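Local coordinates for inactivation-no-after-potential D protein (PDB 5F67) that probably serves as a scaffold in fly photoreceptor signalling, its third PDZ domain binding the tail of the TRP channel, at residues R25-V39 and I53-V67. Numbering follows the deposited sequence.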
loop_
_atom_site.group_PDB
_atom_site.type_symbol
_atom_site.label_atom_id
_atom_site.label_comp_id
_atom_site.label_asym_id
_atom_site.label_seq_id
_atom_site.Cartn_x
_atom_site.Cartn_y
_atom_site.Cartn_z
ATOM N N ARG A 25 -7.286 -8.780 -1.824
ATOM C CA ARG A 25 -8.300 -8.378 -0.859
ATOM C C ARG A 25 -8.387 -6.859 -0.812
ATOM O O ARG A 25 -7.485 -6.153 -1.262
ATOM C CB ARG A 25 -7.944 -8.920 0.533
ATOM C CG ARG A 25 -6.673 -8.284 1.125
ATOM C CD ARG A 25 -6.138 -9.048 2.345
ATOM N NE ARG A 25 -5.085 -8.292 3.044
ATOM C CZ ARG A 25 -3.809 -8.290 2.676
ATOM N NH1 ARG A 25 -3.436 -9.001 1.620
ATOM N NH2 ARG A 25 -2.903 -7.589 3.362
ATOM N N THR A 26 -9.489 -6.350 -0.280
ATOM C CA THR A 26 -9.661 -4.911 -0.163
ATOM C C THR A 26 -9.507 -4.485 1.290
ATOM O O THR A 26 -10.160 -5.048 2.171
ATOM C CB THR A 26 -11.082 -4.520 -0.634
ATOM O OG1 THR A 26 -11.205 -4.791 -2.037
ATOM C CG2 THR A 26 -11.339 -3.048 -0.380
ATOM N N VAL A 27 -8.655 -3.491 1.545
ATOM C CA VAL A 27 -8.581 -2.898 2.876
ATOM C C VAL A 27 -9.011 -1.441 2.823
ATOM O O VAL A 27 -8.888 -0.789 1.787
ATOM C CB VAL A 27 -7.167 -2.998 3.495
ATOM C CG1 VAL A 27 -6.734 -4.459 3.581
ATOM C CG2 VAL A 27 -6.151 -2.178 2.689
ATOM N N GLN A 28 -9.512 -0.931 3.944
ATOM C CA GLN A 28 -9.957 0.455 4.027
ATOM C C GLN A 28 -9.149 1.111 5.132
ATOM O O GLN A 28 -9.352 0.818 6.311
ATOM C CB GLN A 28 -11.447 0.506 4.401
ATOM C CG GLN A 28 -12.364 -0.294 3.458
ATOM C CD GLN A 28 -12.531 0.356 2.089
ATOM O OE1 GLN A 28 -12.051 1.474 1.844
ATOM N NE2 GLN A 28 -13.211 -0.348 1.179
ATOM N N VAL A 29 -8.235 2.006 4.770
ATOM C CA VAL A 29 -7.309 2.538 5.762
ATOM C C VAL A 29 -7.449 4.053 5.864
ATOM O O VAL A 29 -7.288 4.765 4.872
ATOM C CB VAL A 29 -5.862 2.193 5.393
ATOM C CG1 VAL A 29 -4.896 2.736 6.449
ATOM C CG2 VAL A 29 -5.707 0.679 5.232
ATOM N N ARG A 30 -7.758 4.551 7.060
ATOM C CA ARG A 30 -7.930 5.990 7.220
ATOM C C ARG A 30 -6.590 6.700 7.317
ATOM O O ARG A 30 -5.730 6.335 8.134
ATOM C CB ARG A 30 -8.792 6.307 8.452
ATOM C CG ARG A 30 -9.209 7.786 8.550
ATOM C CD ARG A 30 -10.117 8.049 9.766
ATOM N NE ARG A 30 -11.247 7.117 9.738
ATOM C CZ ARG A 30 -12.404 7.347 9.125
ATOM N NH1 ARG A 30 -12.626 8.511 8.514
ATOM N NH2 ARG A 30 -13.346 6.409 9.131
ATOM N N LYS A 31 -6.412 7.724 6.482
ATOM C CA LYS A 31 -5.192 8.517 6.544
ATOM C C LYS A 31 -5.347 9.498 7.684
ATOM O O LYS A 31 -6.194 10.391 7.634
ATOM C CB LYS A 31 -4.949 9.277 5.237
ATOM C CG LYS A 31 -3.644 10.059 5.262
ATOM C CD LYS A 31 -3.394 10.777 3.946
ATOM C CE LYS A 31 -2.726 9.869 2.935
ATOM N NZ LYS A 31 -2.349 10.679 1.742
ATOM N N GLU A 32 -4.558 9.306 8.735
ATOM C CA GLU A 32 -4.532 10.254 9.840
ATOM C C GLU A 32 -3.075 10.679 9.971
ATOM O O GLU A 32 -2.279 10.024 10.654
ATOM C CB GLU A 32 -5.085 9.607 11.116
ATOM C CG GLU A 32 -6.499 9.027 10.918
ATOM C CD GLU A 32 -7.101 8.436 12.184
ATOM O OE1 GLU A 32 -6.436 7.605 12.848
ATOM O OE2 GLU A 32 -8.249 8.801 12.524
ATOM N N GLY A 33 -2.720 11.745 9.256
ATOM C CA GLY A 33 -1.324 12.130 9.120
ATOM C C GLY A 33 -0.689 11.350 7.978
ATOM O O GLY A 33 -0.113 11.923 7.047
ATOM N N PHE A 34 -0.816 10.029 8.047
ATOM C CA PHE A 34 -0.230 9.136 7.063
ATOM C C PHE A 34 -1.060 7.863 7.126
ATOM O O PHE A 34 -1.839 7.670 8.087
ATOM C CB PHE A 34 1.210 8.825 7.472
ATOM C CG PHE A 34 1.349 8.584 8.948
ATOM C CD1 PHE A 34 0.964 7.369 9.513
ATOM C CD2 PHE A 34 1.817 9.597 9.785
ATOM C CE1 PHE A 34 1.044 7.153 10.890
ATOM C CE2 PHE A 34 1.901 9.392 11.160
ATOM C CZ PHE A 34 1.511 8.163 11.712
ATOM N N LEU A 35 -0.898 6.992 6.131
ATOM C CA LEU A 35 -1.501 5.664 6.183
ATOM C C LEU A 35 -0.639 4.758 7.056
ATOM O O LEU A 35 -1.147 4.008 7.904
ATOM C CB LEU A 35 -1.626 5.067 4.776
ATOM C CG LEU A 35 -2.521 5.860 3.820
ATOM C CD1 LEU A 35 -2.304 5.386 2.377
ATOM C CD2 LEU A 35 -3.985 5.714 4.228
ATOM N N GLY A 36 0.676 4.850 6.858
ATOM C CA GLY A 36 1.618 4.080 7.646
ATOM C C GLY A 36 2.420 3.115 6.799
ATOM O O GLY A 36 2.884 2.096 7.304
ATOM N N ILE A 37 2.593 3.420 5.511
ATOM C CA ILE A 37 3.331 2.515 4.629
ATOM C C ILE A 37 4.406 3.230 3.832
ATOM O O ILE A 37 4.388 4.456 3.696
ATOM C CB ILE A 37 2.402 1.831 3.584
ATOM C CG1 ILE A 37 1.671 2.889 2.739
ATOM C CG2 ILE A 37 1.402 0.885 4.253
ATOM C CD1 ILE A 37 0.900 2.292 1.534
ATOM N N MET A 38 5.347 2.443 3.310
ATOM C CA MET A 38 6.227 2.885 2.233
ATOM C C MET A 38 6.123 1.850 1.130
ATOM O O MET A 38 5.730 0.702 1.382
ATOM C CB MET A 38 7.676 3.001 2.716
ATOM C CG MET A 38 7.875 4.135 3.686
ATOM S SD MET A 38 9.486 4.042 4.448
ATOM C CE MET A 38 9.323 5.426 5.567
ATOM N N VAL A 39 6.451 2.238 -0.100
ATOM C CA VAL A 39 6.391 1.298 -1.200
ATOM C C VAL A 39 7.669 1.370 -2.005
ATOM O O VAL A 39 8.452 2.323 -1.876
ATOM C CB VAL A 39 5.172 1.544 -2.137
ATOM C CG1 VAL A 39 3.851 1.428 -1.354
ATOM C CG2 VAL A 39 5.265 2.924 -2.798
ATOM N N ILE A 53 4.428 -3.106 -0.998
ATOM C CA ILE A 53 4.638 -2.500 0.311
ATOM C C ILE A 53 6.036 -2.886 0.794
ATOM O O ILE A 53 6.380 -4.070 0.798
ATOM C CB ILE A 53 3.606 -3.005 1.339
ATOM C CG1 ILE A 53 2.179 -2.770 0.831
ATOM C CG2 ILE A 53 3.830 -2.339 2.706
ATOM C CD1 ILE A 53 1.839 -1.289 0.608
ATOM N N SER A 54 6.834 -1.899 1.203
ATOM C CA SER A 54 8.227 -2.145 1.579
ATOM C C SER A 54 8.486 -1.883 3.059
ATOM O O SER A 54 9.489 -2.330 3.610
ATOM C CB SER A 54 9.160 -1.283 0.732
ATOM O OG SER A 54 8.896 0.095 0.940
ATOM N N ASP A 55 7.592 -1.141 3.703
ATOM C CA ASP A 55 7.726 -0.931 5.133
ATOM C C ASP A 55 6.378 -0.566 5.703
ATOM O O ASP A 55 5.458 -0.181 4.978
ATOM C CB ASP A 55 8.782 0.145 5.454
ATOM C CG ASP A 55 9.444 -0.068 6.808
ATOM O OD1 ASP A 55 8.895 -0.815 7.648
ATOM O OD2 ASP A 55 10.527 0.510 7.039
ATOM N N LEU A 56 6.255 -0.705 7.015
ATOM C CA LEU A 56 4.974 -0.536 7.676
ATOM C C LEU A 56 5.274 0.100 9.016
ATOM O O LEU A 56 6.192 -0.338 9.719
ATOM C CB LEU A 56 4.319 -1.911 7.863
ATOM C CG LEU A 56 2.940 -1.992 8.496
ATOM C CD1 LEU A 56 1.905 -1.406 7.556
ATOM C CD2 LEU A 56 2.636 -3.454 8.800
ATOM N N ARG A 57 4.538 1.150 9.362
ATOM C CA ARG A 57 4.817 1.898 10.587
ATOM C C ARG A 57 4.079 1.303 11.774
ATOM O O ARG A 57 2.861 1.107 11.727
ATOM C CB ARG A 57 4.403 3.360 10.409
ATOM C CG ARG A 57 4.576 4.214 11.678
ATOM C CD ARG A 57 4.384 5.682 11.352
ATOM N NE ARG A 57 4.220 6.497 12.553
ATOM C CZ ARG A 57 4.525 7.790 12.617
ATOM N NH1 ARG A 57 5.006 8.414 11.542
ATOM N NH2 ARG A 57 4.331 8.459 13.746
ATOM N N GLU A 58 4.813 1.022 12.847
ATOM C CA GLU A 58 4.200 0.439 14.041
ATOM C C GLU A 58 3.097 1.339 14.607
ATOM O O GLU A 58 3.276 2.557 14.724
ATOM C CB GLU A 58 5.273 0.170 15.101
ATOM C CG GLU A 58 4.792 -0.654 16.283
ATOM C CD GLU A 58 5.907 -0.951 17.261
ATOM O OE1 GLU A 58 7.045 -0.484 17.023
ATOM O OE2 GLU A 58 5.645 -1.654 18.261
ATOM N N GLY A 59 1.957 0.736 14.938
ATOM C CA GLY A 59 0.838 1.463 15.511
ATOM C C GLY A 59 -0.029 2.209 14.508
ATOM O O GLY A 59 -1.040 2.803 14.885
ATOM N N SER A 60 0.357 2.182 13.234
ATOM C CA SER A 60 -0.350 2.939 12.202
ATOM C C SER A 60 -1.661 2.258 11.793
ATOM O O SER A 60 -1.890 1.081 12.096
ATOM C CB SER A 60 0.544 3.118 10.970
ATOM O OG SER A 60 0.732 1.872 10.301
ATOM N N ASN A 61 -2.526 3.000 11.106
ATOM C CA ASN A 61 -3.789 2.439 10.629
ATOM C C ASN A 61 -3.578 1.358 9.572
ATOM O O ASN A 61 -4.379 0.424 9.469
ATOM C CB ASN A 61 -4.693 3.547 10.086
ATOM C CG ASN A 61 -5.159 4.496 11.170
ATOM O OD1 ASN A 61 -5.080 4.188 12.364
ATOM N ND2 ASN A 61 -5.659 5.655 10.761
ATOM N N ALA A 62 -2.510 1.476 8.777
ATOM C CA ALA A 62 -2.225 0.423 7.810
ATOM C C ALA A 62 -1.883 -0.872 8.533
ATOM O O ALA A 62 -2.327 -1.949 8.129
ATOM C CB ALA A 62 -1.091 0.821 6.868
ATOM N N GLU A 63 -1.095 -0.776 9.601
ATOM C CA GLU A 63 -0.751 -1.980 10.359
ATOM C C GLU A 63 -2.014 -2.589 10.970
ATOM O O GLU A 63 -2.232 -3.806 10.906
ATOM C CB GLU A 63 0.277 -1.669 11.450
ATOM C CG GLU A 63 0.770 -2.911 12.191
ATOM C CD GLU A 63 1.630 -2.588 13.396
ATOM O OE1 GLU A 63 2.717 -3.196 13.526
ATOM O OE2 GLU A 63 1.213 -1.745 14.224
ATOM N N LEU A 64 -2.853 -1.732 11.551
ATOM C CA LEU A 64 -4.101 -2.184 12.163
ATOM C C LEU A 64 -5.055 -2.865 11.184
ATOM O O LEU A 64 -5.820 -3.746 11.586
ATOM C CB LEU A 64 -4.798 -1.016 12.869
ATOM C CG LEU A 64 -4.049 -0.560 14.124
ATOM C CD1 LEU A 64 -4.573 0.770 14.637
ATOM C CD2 LEU A 64 -4.158 -1.628 15.206
ATOM N N ALA A 65 -5.001 -2.464 9.912
ATOM C CA ALA A 65 -5.885 -3.009 8.875
ATOM C C ALA A 65 -5.353 -4.282 8.238
ATOM O O ALA A 65 -6.008 -4.875 7.376
ATOM C CB ALA A 65 -6.138 -1.968 7.794
ATOM N N GLY A 66 -4.159 -4.701 8.635
ATOM C CA GLY A 66 -3.621 -5.951 8.124
ATOM C C GLY A 66 -2.807 -5.831 6.846
ATOM O O GLY A 66 -2.598 -6.831 6.155
ATOM N N VAL A 67 -2.342 -4.626 6.523
ATOM C CA VAL A 67 -1.393 -4.471 5.415
ATOM C C VAL A 67 -0.100 -5.154 5.854
ATOM O O VAL A 67 0.309 -5.001 7.014
ATOM C CB VAL A 67 -1.118 -2.984 5.134
ATOM C CG1 VAL A 67 -0.092 -2.811 3.996
ATOM C CG2 VAL A 67 -2.429 -2.262 4.814
HETATM O O HOH W 1 -5.976 -7.047 5.510
HETATM O O HOH W 2 -2.015 5.741 10.584
#
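I37 shows how one side chain can knit a hairpin to a helix: its CG2 rests 3.6 Å from A62 CB and also meets V67 CG1, while CD1 reaches I53 CD1. CG1 lies between the backbone N and the carbonyl carbon (chi1 58°), which sends the two branches to these separate neighbours. V29 of strand 25-30 sets its CG2 on A65 CB, just past helix 61-64, at 3.7 Å. Backbone bonds frame the packing: A62 N donates to L35 O and R57 N to G36 O, and S54 and D55 both face M38 in a classic beta bulge. At G36 a side chain would run into S60 OG.

Toward solvent the contact turns polar around N61, next to the exposed R30 and E32. N61 ND2 spends both hydrogens, almost straight and within its amide plane, on R30 O at 2.7 Å and on E32 OE1 at 3.0 Å, the carboxylate being met from above its plane. An alanine here would probably leave both oxygens without this donor and let the exposed E32 side chain swing away. At the far end, R25 NH2 reaches G66 O but also pairs with D71.

L35, G36 and I37 line the peptide-binding groove of the PDZ fold, giving backbone bonds to the bound peptide, and L93 of helix 86-95 packs on L35 and I37; the rest ties strand 25-30, paired with strand 99-105, to helix 61-64 and the turn after it.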